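Local coordinates for restriction endonuclease (Mycobacterium sp., PDB 4F0Q), which cleaves DNA in a cytosine-methylation-dependent way, acting as a tetrameric restriction endonuclease assembled from four copies of this chain, at residues Arg133-Ala138 and Leu204-Ala209; Arg296-Glu301 and Asp439-Ala444; Lys19-Phe24 and Thr52-Leu57; Trp245-Trp248 and Leu254-Pro257; Asp225-Ala230 and Gly235-His240. All blocks are in the same frame, centred on the assembly; numbering follows the deposited sequence.

In the fold
From the N terminus, interaction 3 comes first. It brings the lead-in to strand 22-24 against the loop after helix 48-52, with three short strands between them in the chain. Interaction 1 follows and sets helix 130-142 against strand 200-210. Interaction 5 closes a short loop behind helix 222-227. Interaction 4 does the same behind helix 243-251. Interaction 2 comes last and joins helix 297-314 to the end of helix 430-440 in the nuclease region. All five are in series; none nests or crosses. Interactions 3 and 5 touch through the Arg21-Asp225 salt bridge. Interaction 4 touches both 1 and 5 by packing. Interaction 2 stands apart, its centre about 40 Å from that of interaction 1.

Interaction 1 (Arg133-Ala138 and Leu204-Ala209); sequences RLLLEA and LSLDLA
The backbones of the helical segment 133-138 and the strand segment 204-209 stay well apart, Leu135 CA being 8.8 Å from Leu204 CA. That spacing is bridged by side chains alone, Leu135 and Leu136 packing on Leu204 and Leu206. Leu135 presents one methyl to the forked end of Leu206. Leu135 CD1 lies 4.0 Å from Leu206 CD2, and it is equally far from Leu206 CD1. The CG of Leu206 sits beside its backbone N (chi1 -76°), and chi2 of 74° turns both methyls to this partner. Leu136 and Leu204 meet at about a right angle. Here Leu204 CD1 reaches the branch point of the helix residue, 3.9 Å from Leu136 CG. Leu204 CD1 is also 4.1 Å from Leu136 CD2. Leu204 and Leu206 are two apart in the strand and so share one face. Asp207 takes part in the polar network of the other face, with salt bridges to Arg113 and Arg186. Strand 200-210 runs antiparallel to both of its neighbours, 111-115 and 175-193. Helix 130-142 therefore packs on an inner strand of the large sheet. Leu187 of strand 175-193 also touches both Leu136 and Leu206. His189 of the second subunit packs on Leu136. This N-terminal part of the chain is probably related to the PUA-like folds, consistent with an SRA-like module that recognises modified bases. No hydrogen bond crosses the contact, so shape and burial, not directional bonds, hold these two segments together.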
# COMPACT_ATOMS: atom_id res chain seq x y z
N ARG A 133 23.96 -22.20 -18.57
CA ARG A 133 24.33 -23.38 -17.79
C ARG A 133 25.13 -22.95 -16.56
O ARG A 133 24.92 -23.47 -15.46
CB ARG A 133 25.13 -24.37 -18.64
CG ARG A 133 25.58 -25.61 -17.88
CD ARG A 133 26.20 -26.65 -18.80
NE ARG A 133 25.22 -27.32 -19.64
CZ ARG A 133 25.01 -27.04 -20.92
NH1 ARG A 133 25.73 -26.09 -21.52
NH2 ARG A 133 24.09 -27.70 -21.61
N LEU A 134 26.05 -22.01 -16.75
CA LEU A 134 26.81 -21.46 -15.63
C LEU A 134 25.90 -20.73 -14.64
O LEU A 134 26.08 -20.83 -13.43
CB LEU A 134 27.90 -20.50 -16.14
CG LEU A 134 29.03 -21.12 -16.95
CD1 LEU A 134 29.96 -20.03 -17.48
CD2 LEU A 134 29.81 -22.12 -16.12
N LEU A 135 24.92 -20.01 -15.17
CA LEU A 135 23.98 -19.26 -14.34
C LEU A 135 23.06 -20.18 -13.54
O LEU A 135 22.70 -19.86 -12.41
CB LEU A 135 23.15 -18.30 -15.20
CG LEU A 135 23.89 -17.13 -15.85
CD1 LEU A 135 22.90 -16.20 -16.55
CD2 LEU A 135 24.72 -16.37 -14.83
N LEU A 136 22.69 -21.31 -14.12
CA LEU A 136 21.86 -22.30 -13.42
C LEU A 136 22.68 -23.02 -12.35
O LEU A 136 22.23 -23.19 -11.21
CB LEU A 136 21.27 -23.30 -14.41
CG LEU A 136 20.12 -22.80 -15.29
CD1 LEU A 136 19.81 -23.80 -16.39
CD2 LEU A 136 18.88 -22.53 -14.45
N GLU A 137 23.89 -23.44 -12.73
CA GLU A 137 24.80 -24.10 -11.81
C GLU A 137 25.14 -23.20 -10.63
O GLU A 137 25.35 -23.68 -9.51
CB GLU A 137 26.08 -24.54 -12.53
CG GLU A 137 25.89 -25.74 -13.45
CD GLU A 137 27.14 -26.08 -14.23
OE1 GLU A 137 28.03 -25.21 -14.34
OE2 GLU A 137 27.23 -27.21 -14.75
N ALA A 138 25.18 -21.89 -10.88
CA ALA A 138 25.39 -20.92 -9.81
C ALA A 138 24.11 -20.75 -8.99
O ALA A 138 24.17 -20.62 -7.77
CB ALA A 138 25.84 -19.59 -10.38
N LEU A 204 16.65 -16.90 -19.92
CA LEU A 204 16.62 -16.79 -18.47
C LEU A 204 16.74 -15.33 -18.04
O LEU A 204 17.66 -14.63 -18.45
CB LEU A 204 17.73 -17.63 -17.85
CG LEU A 204 17.75 -19.11 -18.21
CD1 LEU A 204 18.88 -19.82 -17.48
CD2 LEU A 204 16.42 -19.76 -17.91
N SER A 205 15.81 -14.89 -17.20
CA SER A 205 15.84 -13.55 -16.64
C SER A 205 16.19 -13.62 -15.16
O SER A 205 15.56 -14.36 -14.40
CB SER A 205 14.49 -12.86 -16.84
OG SER A 205 14.52 -11.53 -16.35
N LEU A 206 17.19 -12.85 -14.75
CA LEU A 206 17.71 -12.95 -13.39
C LEU A 206 17.62 -11.64 -12.61
O LEU A 206 18.06 -10.59 -13.08
CB LEU A 206 19.16 -13.44 -13.40
CG LEU A 206 19.45 -14.93 -13.67
CD1 LEU A 206 19.24 -15.30 -15.13
CD2 LEU A 206 20.86 -15.28 -13.22
N ASP A 207 17.05 -11.72 -11.41
CA ASP A 207 17.10 -10.63 -10.45
C ASP A 207 18.34 -10.80 -9.59
O ASP A 207 18.45 -11.76 -8.81
CB ASP A 207 15.85 -10.64 -9.56
CG ASP A 207 14.61 -10.16 -10.28
OD1 ASP A 207 14.74 -9.29 -11.17
OD2 ASP A 207 13.51 -10.66 -9.96
N LEU A 208 19.27 -9.87 -9.73
CA LEU A 208 20.53 -9.91 -9.00
C LEU A 208 20.58 -8.84 -7.92
O LEU A 208 20.16 -7.70 -8.13
CB LEU A 208 21.72 -9.73 -9.96
CG LEU A 208 21.84 -10.73 -11.11
CD1 LEU A 208 23.04 -10.39 -11.98
CD2 LEU A 208 21.94 -12.15 -10.59
N ALA A 209 21.11 -9.21 -6.76
CA ALA A 209 21.24 -8.29 -5.64
C ALA A 209 22.71 -7.94 -5.40
O ALA A 209 23.47 -8.77 -4.89
CB ALA A 209 20.62 -8.89 -4.39

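Interaction 2 (Arg296-Glu301 and Asp439-Ala444); sequences RKHAFE and DEYGAA
Tyr441 lays one face of its ring over a backbone nitrogen. Ala299 N stands 3.9 Å above the ring plane, displaced toward the rim. Its nearest ring atom is Tyr441 CG, 4.0 Å from Ala299 N. The first turn of a helix is thus covered by an aromatic ring. The ring gets there because CG of Tyr441 stands between its own backbone N and carbonyl carbon (chi1 77°). The CD1 flank of the ring meets His298, with Tyr441 CD1 3.5 Å from His298 CB. The CD2 flank meets Ala299, with Tyr441 CD2 4.1 Å from Ala299 CB. The backbones are close as well, Ala299 CA lying 5.4 Å from Tyr441 CA. Helix 297-314 belongs to the PDDEXK-type nuclease region, and Arg296 is its N-cap residue. Tyr441 follows helix 430-440, so the contact brings a C-terminal segment onto the start of this helix. A magnesium ion lies about 7 Å from the side chain of His298, at a site formed by Asp334, Gln355 and Ala356. His298 ND1 donates to Glu301 OE1, one turn on, at 2.8 Å. The bond is bent, and it reaches the oxygen from above the carboxylate plane, 52° out of it. It limits the rotation of the imidazole ring. Lys297 CD lies 3.9 Å above one face of that ring, toward the rim. The amine of Lys297 itself is salt-bridged to Asp330. Glu440, just before the tyrosine, makes a salt bridge to Arg306 of helix 297-314. Nearby, Ala443 O accepts a hydrogen bond from Arg186 of the third subunit.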
# COMPACT_ATOMS: atom_id res chain seq x y z
N ARG A 296 -7.52 11.01 -28.33
CA ARG A 296 -8.11 9.79 -27.80
C ARG A 296 -7.82 9.65 -26.31
O ARG A 296 -6.87 8.98 -25.91
CB ARG A 296 -7.60 8.57 -28.56
CG ARG A 296 -7.92 8.59 -30.05
CD ARG A 296 -7.35 7.37 -30.76
NE ARG A 296 -7.75 7.33 -32.16
CZ ARG A 296 -7.06 7.90 -33.15
NH1 ARG A 296 -5.95 8.56 -32.89
NH2 ARG A 296 -7.50 7.80 -34.40
N LYS A 297 -8.65 10.29 -25.49
CA LYS A 297 -8.44 10.37 -24.05
C LYS A 297 -8.63 9.04 -23.33
O LYS A 297 -7.73 8.56 -22.63
CB LYS A 297 -9.38 11.43 -23.46
CG LYS A 297 -9.30 11.59 -21.95
CD LYS A 297 -10.32 12.61 -21.47
CE LYS A 297 -10.27 12.77 -19.96
NZ LYS A 297 -8.97 13.29 -19.49
N HIS A 298 -9.80 8.44 -23.50
CA HIS A 298 -10.17 7.25 -22.75
C HIS A 298 -9.50 5.98 -23.27
O HIS A 298 -9.29 5.02 -22.52
CB HIS A 298 -11.69 7.10 -22.69
CG HIS A 298 -12.39 8.32 -22.17
ND1 HIS A 298 -12.59 8.53 -20.82
CD2 HIS A 298 -12.91 9.39 -22.81
CE1 HIS A 298 -13.22 9.68 -20.65
NE2 HIS A 298 -13.42 10.23 -21.84
N ALA A 299 -9.16 5.97 -24.56
CA ALA A 299 -8.36 4.89 -25.12
C ALA A 299 -6.98 4.93 -24.47
O ALA A 299 -6.39 3.90 -24.15
CB ALA A 299 -8.25 5.04 -26.62
N PHE A 300 -6.48 6.15 -24.27
CA PHE A 300 -5.22 6.35 -23.56
C PHE A 300 -5.38 5.96 -22.10
O PHE A 300 -4.41 5.56 -21.46
CB PHE A 300 -4.75 7.79 -23.68
CG PHE A 300 -3.44 8.06 -22.98
CD1 PHE A 300 -2.24 7.66 -23.56
CD2 PHE A 300 -3.41 8.69 -21.76
CE1 PHE A 300 -1.04 7.89 -22.92
CE2 PHE A 300 -2.21 8.93 -21.11
CZ PHE A 300 -1.02 8.53 -21.70
N GLU A 301 -6.59 6.09 -21.57
CA GLU A 301 -6.87 5.64 -20.21
C GLU A 301 -6.76 4.11 -20.11
O GLU A 301 -6.19 3.58 -19.16
CB GLU A 301 -8.24 6.12 -19.74
CG GLU A 301 -8.34 7.63 -19.57
CD GLU A 301 -9.73 8.09 -19.17
OE1 GLU A 301 -10.67 7.26 -19.22
OE2 GLU A 301 -9.89 9.27 -18.80
N ASP A 439 -10.70 0.22 -29.61
CA ASP A 439 -11.89 -0.60 -29.79
C ASP A 439 -12.49 -1.13 -28.49
O ASP A 439 -13.67 -1.47 -28.45
CB ASP A 439 -11.60 -1.77 -30.73
CG ASP A 439 -11.24 -1.33 -32.13
OD1 ASP A 439 -11.79 -0.31 -32.59
OD2 ASP A 439 -10.40 -1.99 -32.77
N GLU A 440 -11.69 -1.19 -27.43
CA GLU A 440 -12.14 -1.87 -26.22
C GLU A 440 -12.26 -0.99 -24.97
O GLU A 440 -12.49 -1.51 -23.88
CB GLU A 440 -11.24 -3.07 -25.92
CG GLU A 440 -11.15 -4.08 -27.06
CD GLU A 440 -10.26 -5.26 -26.73
OE1 GLU A 440 -9.84 -5.38 -25.56
OE2 GLU A 440 -9.98 -6.07 -27.64
N TYR A 441 -12.12 0.32 -25.12
CA TYR A 441 -12.16 1.20 -23.95
C TYR A 441 -13.58 1.41 -23.41
O TYR A 441 -13.77 1.60 -22.21
CB TYR A 441 -11.46 2.54 -24.21
CG TYR A 441 -12.25 3.54 -25.03
CD1 TYR A 441 -13.12 4.43 -24.42
CD2 TYR A 441 -12.09 3.61 -26.41
CE1 TYR A 441 -13.84 5.35 -25.17
CE2 TYR A 441 -12.80 4.53 -27.16
CZ TYR A 441 -13.67 5.39 -26.54
OH TYR A 441 -14.38 6.31 -27.28
N GLY A 442 -14.56 1.39 -24.30
CA GLY A 442 -15.95 1.58 -23.90
C GLY A 442 -16.49 0.44 -23.06
O GLY A 442 -17.26 0.67 -22.12
N ALA A 443 -16.09 -0.78 -23.38
CA ALA A 443 -16.56 -1.96 -22.67
C ALA A 443 -15.77 -2.22 -21.39
O ALA A 443 -16.06 -3.16 -20.65
CB ALA A 443 -16.51 -3.18 -23.58
N ALA A 444 -14.77 -1.38 -21.13
CA ALA A 444 -13.95 -1.51 -19.94
C ALA A 444 -14.42 -0.55 -18.86
O ALA A 444 -13.73 -0.32 -17.86
CB ALA A 444 -12.49 -1.26 -20.27

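Interaction 3 (Lys19-Phe24 and Thr52-Leu57); sequences KPRLVF and TSPGGL
The lead-in to strand 22-24, the strand that pairs antiparallel with 218-220, meets the loop after helix 48-52 through Arg21 and Pro54. The guanidinium of Arg21 presents a face to the CD-CG edge of the proline ring. Pro54 CD lies 3.4 Å above its plane, nearest to Arg21 NH2. Pro54 CG adds a second contact, 3.8 Å from Arg21 NH1. The two side chains meet at about a right angle. Arg21 leaves the backbone with CG between N and the carbonyl carbon (chi1 49°). From CG to NE the chain is extended, which carries the flat group across to the loop. Its nitrogens have partners outside the two segments. NH2 forms a salt bridge with Asp225 of helix 222-227, and NE is hydrogen-bonded to the carbonyl oxygen of Leu51. Val16 of helix 6-17 touches both Arg21 and Pro54. In the loop, Leu57 N is bonded to Pro54 O at 3.0 Å, which closes a turn behind the proline. The buried arginine thus uses its N-H groups for polar partners and a face for apolar contact. Held by Asp225 and Leu51, the guanidinium is a fixed plate that the CD-CG edge of the proline ring touches.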
# COMPACT_ATOMS: atom_id res chain seq x y z
N LYS A 19 48.91 -7.93 0.40
CA LYS A 19 48.62 -6.56 -0.00
C LYS A 19 47.22 -6.43 -0.58
O LYS A 19 46.90 -7.06 -1.59
CB LYS A 19 49.65 -6.07 -1.02
CG LYS A 19 49.52 -4.60 -1.37
CD LYS A 19 49.78 -3.73 -0.15
CE LYS A 19 49.60 -2.25 -0.48
NZ LYS A 19 49.85 -1.39 0.71
N PRO A 20 46.37 -5.62 0.07
CA PRO A 20 44.98 -5.42 -0.36
C PRO A 20 44.89 -4.59 -1.64
O PRO A 20 45.58 -3.57 -1.76
CB PRO A 20 44.36 -4.64 0.80
CG PRO A 20 45.33 -4.76 1.94
CD PRO A 20 46.67 -4.88 1.30
N ARG A 21 44.05 -5.02 -2.58
CA ARG A 21 43.79 -4.23 -3.78
C ARG A 21 42.29 -3.99 -3.95
O ARG A 21 41.57 -4.79 -4.56
CB ARG A 21 44.41 -4.87 -5.02
CG ARG A 21 44.14 -6.35 -5.20
CD ARG A 21 44.83 -6.88 -6.45
NE ARG A 21 44.18 -8.09 -6.96
CZ ARG A 21 44.44 -9.32 -6.52
NH1 ARG A 21 45.33 -9.51 -5.56
NH2 ARG A 21 43.79 -10.35 -7.05
N LEU A 22 41.82 -2.88 -3.40
CA LEU A 22 40.39 -2.58 -3.35
C LEU A 22 39.87 -1.98 -4.65
O LEU A 22 40.36 -0.96 -5.12
CB LEU A 22 40.10 -1.62 -2.20
CG LEU A 22 40.65 -2.00 -0.82
CD1 LEU A 22 40.29 -0.95 0.21
CD2 LEU A 22 40.14 -3.37 -0.40
N VAL A 23 38.86 -2.63 -5.23
CA VAL A 23 38.16 -2.06 -6.37
C VAL A 23 36.79 -1.56 -5.92
O VAL A 23 36.05 -2.27 -5.25
CB VAL A 23 38.03 -3.08 -7.53
CG1 VAL A 23 37.41 -4.38 -7.05
CG2 VAL A 23 37.22 -2.48 -8.68
N PHE A 24 36.47 -0.32 -6.28
CA PHE A 24 35.23 0.30 -5.83
C PHE A 24 34.17 0.30 -6.93
O PHE A 24 34.49 0.21 -8.11
CB PHE A 24 35.48 1.72 -5.33
CG PHE A 24 36.41 1.78 -4.15
CD1 PHE A 24 35.92 1.68 -2.86
CD2 PHE A 24 37.77 1.94 -4.34
CE1 PHE A 24 36.77 1.74 -1.77
CE2 PHE A 24 38.63 2.00 -3.25
CZ PHE A 24 38.13 1.90 -1.97
N THR A 52 42.41 -8.57 -11.54
CA THR A 52 41.70 -9.84 -11.40
C THR A 52 42.64 -11.03 -11.24
O THR A 52 42.28 -12.03 -10.62
CB THR A 52 40.76 -10.09 -12.59
OG1 THR A 52 41.52 -10.07 -13.81
CG2 THR A 52 39.68 -9.03 -12.65
N SER A 53 43.83 -10.92 -11.81
CA SER A 53 44.81 -12.00 -11.75
C SER A 53 46.23 -11.48 -11.89
O SER A 53 46.82 -11.59 -12.96
CB SER A 53 44.52 -13.04 -12.84
OG SER A 53 45.46 -14.09 -12.79
N PRO A 54 46.79 -10.93 -10.80
CA PRO A 54 48.13 -10.34 -10.82
C PRO A 54 49.20 -11.36 -11.20
O PRO A 54 49.07 -12.54 -10.88
CB PRO A 54 48.33 -9.87 -9.38
CG PRO A 54 47.38 -10.69 -8.57
CD PRO A 54 46.19 -10.90 -9.46
N GLY A 55 50.25 -10.90 -11.87
CA GLY A 55 51.30 -11.78 -12.37
C GLY A 55 52.05 -12.53 -11.28
O GLY A 55 52.56 -13.62 -11.52
N GLY A 56 52.12 -11.94 -10.09
CA GLY A 56 52.82 -12.55 -8.98
C GLY A 56 52.07 -13.72 -8.37
O GLY A 56 52.59 -14.40 -7.49
N LEU A 57 50.85 -13.95 -8.85
CA LEU A 57 50.02 -15.03 -8.34
C LEU A 57 50.24 -16.31 -9.14
O LEU A 57 49.94 -17.41 -8.66
CB LEU A 57 48.55 -14.62 -8.37
CG LEU A 57 47.69 -15.06 -7.18
CD1 LEU A 57 48.29 -14.56 -5.87
CD2 LEU A 57 46.26 -14.57 -7.34

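Interaction 4 (Trp245-Trp248 and Leu254-Pro257); sequences WIRW and LAIP
Arg247 NH2 forms a salt bridge with Glu321 OE2 of the second subunit, while the rest of the arginine runs over Ala255. No hydrogen bond joins the two segments themselves. Arg247 CG is anti to its backbone nitrogen (chi1 -180°), and the chain stays extended to NE. This lays its length along the methyl of Ala255, with Arg247 NE 3.7 Å from Ala255 CB. Ala255 O stands 4.1 Å above the guanidinium plane, over its centre. The same methyl also presses on the helix backbone, where Ala255 CB lies 3.7 Å from Trp248 CA. Ala255 therefore sits between the arginine chain and the base of the tryptophan. Trp248 meets Ile256 with the pyrrole part of its indole. The CD1 atom of Trp248 is 3.7 Å from Ile256 CG1, and Trp248 NE1 is 4.0 Å from Ile256 CD1. These two side chains lie side by side and point the same way. Within the helix, Trp248 CE3 stands 4.0 Å above one face of the Trp245 ring, toward its rim. The carbonyl oxygen of Trp245 lies in the plane of the Trp248 ring, at its edge. The chain thus turns back after helix 243-251 and packs against the middle of that helix. Both tryptophans touch Ile183 of strand 175-193, and Ile256 touches Glu185 of the same strand. Trp245 also meets Trp223 of helix 222-227 edge-to-face. Arg313 of the second subunit packs on Ile256 and Pro257, so this turn lies between the sheet and a neighbouring copy.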
# COMPACT_ATOMS: atom_id res chain seq x y z
N TRP A 245 28.41 -10.55 2.44
CA TRP A 245 28.48 -11.86 1.80
C TRP A 245 28.64 -12.96 2.84
O TRP A 245 28.12 -14.06 2.68
CB TRP A 245 29.62 -11.92 0.79
CG TRP A 245 29.54 -13.12 -0.10
CD1 TRP A 245 30.04 -14.36 0.16
CD2 TRP A 245 28.92 -13.20 -1.39
NE1 TRP A 245 29.77 -15.21 -0.89
CE2 TRP A 245 29.08 -14.51 -1.85
CE3 TRP A 245 28.24 -12.28 -2.19
CZ2 TRP A 245 28.59 -14.94 -3.09
CZ3 TRP A 245 27.76 -12.70 -3.42
CH2 TRP A 245 27.93 -14.01 -3.85
N ILE A 246 29.37 -12.65 3.91
CA ILE A 246 29.54 -13.57 5.02
C ILE A 246 28.20 -13.80 5.71
O ILE A 246 27.83 -14.94 6.03
CB ILE A 246 30.57 -13.04 6.04
CG1 ILE A 246 31.93 -12.86 5.37
CG2 ILE A 246 30.68 -13.98 7.23
CD1 ILE A 246 32.99 -12.28 6.28
N ARG A 247 27.46 -12.71 5.92
CA ARG A 247 26.14 -12.78 6.52
C ARG A 247 25.19 -13.59 5.65
O ARG A 247 24.37 -14.35 6.17
CB ARG A 247 25.56 -11.38 6.75
CG ARG A 247 24.17 -11.41 7.38
CD ARG A 247 23.46 -10.07 7.30
NE ARG A 247 22.04 -10.21 7.60
CZ ARG A 247 21.17 -9.21 7.60
NH1 ARG A 247 21.57 -7.98 7.30
NH2 ARG A 247 19.89 -9.44 7.88
N TRP A 248 25.29 -13.43 4.34
CA TRP A 248 24.46 -14.22 3.43
C TRP A 248 24.83 -15.70 3.49
O TRP A 248 23.95 -16.56 3.50
CB TRP A 248 24.58 -13.73 1.99
CG TRP A 248 23.93 -14.67 1.02
CD1 TRP A 248 22.60 -14.77 0.74
CD2 TRP A 248 24.59 -15.67 0.23
NE1 TRP A 248 22.39 -15.76 -0.19
CE2 TRP A 248 23.59 -16.33 -0.52
CE3 TRP A 248 25.92 -16.07 0.07
CZ2 TRP A 248 23.88 -17.37 -1.40
CZ3 TRP A 248 26.21 -17.10 -0.81
CH2 TRP A 248 25.19 -17.73 -1.54
N LEU A 254 17.44 -15.17 4.02
CA LEU A 254 16.99 -14.27 5.07
C LEU A 254 17.84 -13.00 5.13
O LEU A 254 17.37 -11.95 5.57
CB LEU A 254 17.02 -14.98 6.43
CG LEU A 254 15.83 -15.87 6.82
CD1 LEU A 254 15.67 -17.06 5.88
CD2 LEU A 254 15.98 -16.33 8.26
N ALA A 255 19.08 -13.10 4.67
CA ALA A 255 20.01 -11.98 4.71
C ALA A 255 19.81 -11.03 3.53
O ALA A 255 20.07 -9.83 3.64
CB ALA A 255 21.44 -12.48 4.75
N ILE A 256 19.35 -11.57 2.41
CA ILE A 256 19.19 -10.81 1.17
C ILE A 256 18.39 -9.49 1.27
O ILE A 256 18.81 -8.48 0.71
CB ILE A 256 18.63 -11.70 0.02
CG1 ILE A 256 19.50 -12.94 -0.15
CG2 ILE A 256 18.56 -10.91 -1.28
CD1 ILE A 256 19.07 -13.84 -1.29
N PRO A 257 17.25 -9.49 1.99
CA PRO A 257 16.50 -8.23 2.07
C PRO A 257 17.22 -7.11 2.84
O PRO A 257 16.68 -6.01 2.92
CB PRO A 257 15.22 -8.62 2.81
CG PRO A 257 15.08 -10.07 2.59
CD PRO A 257 16.47 -10.60 2.57

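Interaction 5 (Asp225-Ala230 and Gly235-His240); sequences DDRRNA and GETLRH
The guanidinium of Arg239 meets the carboxylate of Asp226 with its edge, and the imidazole of His240 brings its own edge to the same group. Both carboxylate oxygens lie in the guanidinium plane. The grip is side-on, with Arg239 NE to Asp226 OD2 at 3.1 Å and Arg239 NH2 to Asp226 OD1 at 3.3 Å. The two planes are 59° apart, and the nitrogens approach from above the carboxylate plane, 53° out of it. His240 CD2 is also 3.1 Å from Asp226 OD2, close to the plane of the imidazole. A water donates to Asp226 OD2 at 2.6 Å. The same water donates to Thr237 O at 2.8 Å and accepts from His240 N. Arg239 NE and the water both bond OD2, and with NH2 on OD1 they restrict rotation of the carboxylate. His240 CD2 is only a close neighbour. The arginine would probably stabilise its negative charge. The segments flank a short loop between helix 222-227 and helix 243-251, in the N-terminal part of the chain. The salt bridge and water close this loop onto the end of the first helix. Thr237 wedges in beside them, with its CG2 methyl against Asp226 O. Thr237 CB packs on Arg227 CG, 3.8 Å away. A second water lies in the guanidinium plane of Arg227, at the edge. This second water accepts from Arg227 NH1 at 3.0 Å and donates to Thr237 OG1 at 2.9 Å. Thr237 OG1 is also hydrogen-bonded to Ala234 O. Beyond the loop, Arg227 bonds to several backbone carbonyls, among them that of Ala83.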
# COMPACT_ATOMS: atom_id res chain seq x y z
N ASP A 225 41.26 -14.21 -4.98
CA ASP A 225 42.53 -14.91 -4.87
C ASP A 225 42.37 -16.14 -3.98
O ASP A 225 42.85 -17.23 -4.32
CB ASP A 225 43.61 -14.00 -4.28
CG ASP A 225 43.93 -12.82 -5.17
OD1 ASP A 225 43.45 -12.79 -6.33
OD2 ASP A 225 44.67 -11.92 -4.72
N ASP A 226 41.70 -15.96 -2.85
CA ASP A 226 41.44 -17.06 -1.93
C ASP A 226 40.50 -18.09 -2.55
O ASP A 226 40.72 -19.29 -2.43
CB ASP A 226 40.86 -16.54 -0.61
CG ASP A 226 41.83 -15.63 0.12
OD1 ASP A 226 43.05 -15.74 -0.12
OD2 ASP A 226 41.37 -14.82 0.95
N ARG A 227 39.44 -17.61 -3.21
CA ARG A 227 38.51 -18.52 -3.87
C ARG A 227 39.16 -19.27 -5.03
O ARG A 227 38.78 -20.41 -5.33
CB ARG A 227 37.26 -17.77 -4.35
CG ARG A 227 36.30 -17.39 -3.23
CD ARG A 227 34.93 -17.03 -3.77
NE ARG A 227 34.33 -18.12 -4.53
CZ ARG A 227 33.62 -19.11 -4.00
NH1 ARG A 227 33.41 -19.15 -2.69
NH2 ARG A 227 33.13 -20.07 -4.78
N ARG A 228 40.15 -18.65 -5.67
CA ARG A 228 40.89 -19.30 -6.75
C ARG A 228 42.05 -20.12 -6.20
O ARG A 228 42.70 -20.86 -6.94
CB ARG A 228 41.42 -18.26 -7.75
CG ARG A 228 40.35 -17.54 -8.55
CD ARG A 228 40.98 -16.57 -9.54
NE ARG A 228 41.69 -17.26 -10.61
CZ ARG A 228 42.55 -16.67 -11.44
NH1 ARG A 228 42.81 -15.38 -11.31
NH2 ARG A 228 43.15 -17.37 -12.39
N ASN A 229 42.29 -19.99 -4.90
CA ASN A 229 43.39 -20.70 -4.26
C ASN A 229 43.02 -22.16 -3.97
O ASN A 229 42.12 -22.43 -3.17
CB ASN A 229 43.80 -19.99 -2.97
CG ASN A 229 45.22 -20.31 -2.54
OD1 ASN A 229 45.74 -21.39 -2.84
ND2 ASN A 229 45.85 -19.37 -1.85
N ALA A 230 43.72 -23.08 -4.62
CA ALA A 230 43.44 -24.50 -4.47
C ALA A 230 43.89 -25.04 -3.11
O ALA A 230 43.45 -26.10 -2.67
CB ALA A 230 44.09 -25.29 -5.59
N GLY A 235 35.60 -22.67 2.96
CA GLY A 235 35.33 -21.96 4.20
C GLY A 235 36.50 -21.11 4.66
O GLY A 235 36.38 -20.35 5.62
N GLU A 236 37.63 -21.25 3.97
CA GLU A 236 38.82 -20.48 4.30
C GLU A 236 39.01 -19.32 3.32
O GLU A 236 40.07 -18.70 3.28
CB GLU A 236 40.06 -21.38 4.27
CG GLU A 236 39.99 -22.57 5.21
CD GLU A 236 41.19 -23.48 5.08
OE1 GLU A 236 41.29 -24.46 5.86
OE2 GLU A 236 42.04 -23.23 4.20
N THR A 237 37.97 -19.04 2.53
CA THR A 237 38.06 -18.03 1.49
C THR A 237 37.24 -16.78 1.81
O THR A 237 36.97 -15.96 0.93
CB THR A 237 37.57 -18.58 0.13
OG1 THR A 237 36.19 -18.96 0.24
CG2 THR A 237 38.39 -19.79 -0.27
N LEU A 238 36.86 -16.63 3.07
CA LEU A 238 36.02 -15.51 3.48
C LEU A 238 36.77 -14.46 4.30
O LEU A 238 36.15 -13.57 4.89
CB LEU A 238 34.82 -16.01 4.29
CG LEU A 238 33.79 -16.88 3.57
CD1 LEU A 238 32.71 -17.32 4.54
CD2 LEU A 238 33.18 -16.14 2.39
N ARG A 239 38.09 -14.55 4.33
CA ARG A 239 38.89 -13.64 5.15
C ARG A 239 38.99 -12.23 4.56
O ARG A 239 39.21 -11.26 5.28
CB ARG A 239 40.28 -14.22 5.42
CG ARG A 239 41.06 -14.60 4.18
CD ARG A 239 42.37 -15.28 4.57
NE ARG A 239 43.14 -15.70 3.40
CZ ARG A 239 44.28 -16.38 3.47
NH1 ARG A 239 44.79 -16.72 4.65
NH2 ARG A 239 44.92 -16.72 2.36
N HIS A 240 38.83 -12.13 3.24
CA HIS A 240 38.87 -10.83 2.57
C HIS A 240 37.56 -10.53 1.87
O HIS A 240 37.49 -9.67 0.99
CB HIS A 240 40.04 -10.77 1.58
CG HIS A 240 41.37 -11.05 2.20
ND1 HIS A 240 41.93 -10.23 3.16
CD2 HIS A 240 42.26 -12.04 2.00
CE1 HIS A 240 43.10 -10.71 3.52
NE2 HIS A 240 43.33 -11.81 2.83
O HOH W 1 38.94 -13.98 1.15
O HOH W 2 34.10 -17.14 -0.58